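Local coordinates for molybdopterin-guanine dinucleotide biosynthesis adapter protein (Escherichia coli, PDB 1NP6) that binds GTP, hydrolyses it weakly, and may act as an adapter for efficient biosynthesis and use of the molybdopterin guanine dinucleotide form of the molybdenum cofactor, at residues A115-F120 with V137-S142. Numbering follows the deposited sequence.
Sequences AKIVLF and VIAVAS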
ATOM      1  N   ALA B 115      -6.993  23.014  -3.473  1.00 32.39           N
ATOM      2  CA  ALA B 115      -5.932  24.042  -3.479  1.00 45.04           C
ATOM      3  C   ALA B 115      -4.762  23.589  -4.356  1.00 35.12           C
ATOM      4  O   ALA B 115      -4.378  22.416  -4.309  1.00 30.23           O
ATOM      5  CB  ALA B 115      -5.450  24.338  -2.073  1.00 37.11           C
ATOM      6  N   LYS B 116      -4.227  24.516  -5.153  1.00 32.95           N
ATOM      7  CA  LYS B 116      -3.310  24.158  -6.232  1.00 43.26           C
ATOM      8  C   LYS B 116      -2.262  25.237  -6.516  1.00 36.86           C
ATOM      9  O   LYS B 116      -2.577  26.431  -6.540  1.00 40.42           O
ATOM     10  CB  LYS B 116      -4.126  23.913  -7.507  1.00 42.72           C
ATOM     11  CG  LYS B 116      -3.563  22.888  -8.461  1.00 60.82           C
ATOM     12  CD  LYS B 116      -4.683  22.125  -9.186  1.00 72.73           C
ATOM     13  CE  LYS B 116      -5.794  23.052  -9.695  1.00 57.68           C
ATOM     14  NZ  LYS B 116      -6.706  22.347 -10.639  1.00 64.75           N
ATOM     15  N   ILE B 117      -1.023  24.809  -6.751  1.00 37.88           N
ATOM     16  CA  ILE B 117       0.008  25.691  -7.313  1.00 27.94           C
ATOM     17  C   ILE B 117       0.256  25.245  -8.753  1.00 22.70           C
ATOM     18  O   ILE B 117       0.393  24.051  -9.021  1.00 26.39           O
ATOM     19  CB  ILE B 117       1.303  25.658  -6.439  1.00 34.22           C
ATOM     20  CG1 ILE B 117       0.995  26.276  -5.070  1.00 36.03           C
ATOM     21  CG2 ILE B 117       2.490  26.379  -7.162  1.00 31.36           C
ATOM     22  CD1 ILE B 117       2.061  26.055  -4.008  1.00 30.26           C
ATOM     23  N   VAL B 118       0.245  26.206  -9.676  1.00 24.50           N
ATOM     24  CA  VAL B 118       0.415  25.964 -11.106  1.00 30.40           C
ATOM     25  C   VAL B 118       1.831  26.417 -11.501  1.00 32.48           C
ATOM     26  O   VAL B 118       2.312  27.414 -11.005  1.00 35.22           O
ATOM     27  CB  VAL B 118      -0.644  26.744 -11.931  1.00 43.86           C
ATOM     28  CG1 VAL B 118      -0.370  26.694 -13.453  1.00 35.61           C
ATOM     29  CG2 VAL B 118      -2.029  26.206 -11.628  1.00 40.97           C
ATOM     30  N   LEU B 119       2.483  25.663 -12.373  1.00 34.02           N
ATOM     31  CA  LEU B 119       3.867  25.962 -12.768  1.00 32.58           C
ATOM     32  C   LEU B 119       3.935  26.471 -14.200  1.00 36.13           C
ATOM     33  O   LEU B 119       3.109  26.082 -15.034  1.00 39.87           O
ATOM     34  CB  LEU B 119       4.742  24.712 -12.603  1.00 25.98           C
ATOM     35  CG  LEU B 119       4.561  23.850 -11.338  1.00 25.56           C
ATOM     36  CD1 LEU B 119       5.483  22.653 -11.397  1.00 36.21           C
ATOM     37  CD2 LEU B 119       4.766  24.615 -10.013  1.00 26.58           C
ATOM     38  N   PHE B 120       4.896  27.359 -14.474  1.00 34.43           N
ATOM     39  CA  PHE B 120       5.159  27.866 -15.829  1.00 29.34           C
ATOM     40  C   PHE B 120       6.664  28.019 -16.066  1.00 38.92           C
ATOM     41  O   PHE B 120       7.353  28.659 -15.284  1.00 29.59           O
ATOM     42  CB  PHE B 120       4.460  29.228 -16.057  1.00 38.86           C
ATOM     43  CG  PHE B 120       4.659  29.797 -17.449  1.00 39.04           C
ATOM     44  CD1 PHE B 120       3.869  29.355 -18.521  1.00 31.61           C
ATOM     45  CD2 PHE B 120       5.635  30.766 -17.695  1.00 29.92           C
ATOM     46  CE1 PHE B 120       4.067  29.852 -19.821  1.00 26.59           C
ATOM     47  CE2 PHE B 120       5.841  31.276 -18.997  1.00 40.39           C
ATOM     48  CZ  PHE B 120       5.035  30.828 -20.059  1.00 41.66           C
ATOM     49  N   VAL B 137      -6.606  27.789  -7.543  1.00 46.68           N
ATOM     50  CA  VAL B 137      -5.181  28.148  -7.634  1.00 44.97           C
ATOM     51  C   VAL B 137      -4.800  29.200  -6.578  1.00 47.32           C
ATOM     52  O   VAL B 137      -5.417  30.261  -6.511  1.00 43.22           O
ATOM     53  CB  VAL B 137      -4.817  28.647  -9.069  1.00 39.33           C
ATOM     54  CG1 VAL B 137      -3.341  29.093  -9.173  1.00 39.62           C
ATOM     55  CG2 VAL B 137      -5.121  27.585 -10.098  1.00 40.26           C
ATOM     56  N   ILE B 138      -3.795  28.894  -5.756  1.00 30.31           N
ATOM     57  CA  ILE B 138      -3.316  29.818  -4.726  1.00 34.64           C
ATOM     58  C   ILE B 138      -2.033  30.568  -5.135  1.00 39.17           C
ATOM     59  O   ILE B 138      -1.639  31.548  -4.479  1.00 34.35           O
ATOM     60  CB  ILE B 138      -3.132  29.074  -3.362  1.00 47.97           C
ATOM     61  CG1 ILE B 138      -1.973  28.039  -3.425  1.00 38.69           C
ATOM     62  CG2 ILE B 138      -4.461  28.424  -2.934  1.00 39.78           C
ATOM     63  CD1 ILE B 138      -1.584  27.439  -2.057  1.00 31.04           C
ATOM     64  N   ALA B 139      -1.398  30.108  -6.217  1.00 34.33           N
ATOM     65  CA  ALA B 139      -0.154  30.717  -6.716  1.00 35.72           C
ATOM     66  C   ALA B 139       0.253  30.118  -8.061  1.00 35.03           C
ATOM     67  O   ALA B 139      -0.164  29.016  -8.390  1.00 34.26           O
ATOM     68  CB  ALA B 139       0.950  30.504  -5.706  1.00 29.03           C
ATOM     69  N   VAL B 140       1.054  30.859  -8.831  1.00 41.53           N
ATOM     70  CA  VAL B 140       1.746  30.340 -10.016  1.00 33.43           C
ATOM     71  C   VAL B 140       3.250  30.467  -9.756  1.00 39.40           C
ATOM     72  O   VAL B 140       3.716  31.572  -9.520  1.00 31.13           O
ATOM     73  CB  VAL B 140       1.401  31.152 -11.287  1.00 37.31           C
ATOM     74  CG1 VAL B 140       2.221  30.695 -12.496  1.00 28.96           C
ATOM     75  CG2 VAL B 140      -0.116  31.061 -11.626  1.00 27.64           C
ATOM     76  N   ALA B 141       3.984  29.351  -9.780  1.00 34.65           N
ATOM     77  CA  ALA B 141       5.467  29.382  -9.718  1.00 28.58           C
ATOM     78  C   ALA B 141       6.024  29.460 -11.129  1.00 27.59           C
ATOM     79  O   ALA B 141       5.773  28.576 -11.967  1.00 35.34           O
ATOM     80  CB  ALA B 141       6.000  28.159  -8.997  1.00 34.47           C
ATOM     81  N   SER B 142       6.770  30.528 -11.403  1.00 32.19           N
ATOM     82  CA  SER B 142       7.176  30.855 -12.758  1.00 26.28           C
ATOM     83  C   SER B 142       8.666  31.239 -12.872  1.00 32.02           C
ATOM     84  O   SER B 142       9.254  31.682 -11.908  1.00 33.26           O
ATOM     85  CB  SER B 142       6.384  32.050 -13.276  1.00 27.12           C
ATOM     86  OG  SER B 142       6.632  32.230 -14.662  1.00 36.05           O
TER
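Two neighbouring parallel strands in the central sheet of the P-loop NTPase domain, 116-120 and 137-142, meet through a backbone ladder interrupted by a beta bulge. I138 N binds K116 O at 2.9 Å, whereas V118 N reaches A139 O at 3.1 Å; I138 and A139 thus both fall opposite I117. Regular pairing then resumes, with A141 N donating to V118 O (2.8 Å) and F120 N to A141 O (2.9 Å).

At the bulge I138 has CG1 between its backbone N and carbonyl carbon (chi1 67°), which sets that atom 3.8 Å from I117 CG1, the two side chains crossing at a slant. F164 and W168 of helix 158-170 pack against I138. On the same face as I117, L119 CD2 meets A141 CB at 3.9 Å. L119 also comes close to K19 of the P-loop, the Walker A motif that probably binds GTP.

The opposite face carries V118 and V137, whose side chains cross at about a right angle with their CG2 methyls 3.7 Å apart. Further along, the hydroxyl of S142 sits at the edge of the F120 ring, near its plane, with OG 3.5 Å from CD2, while its hydrogen bond goes to V144 O.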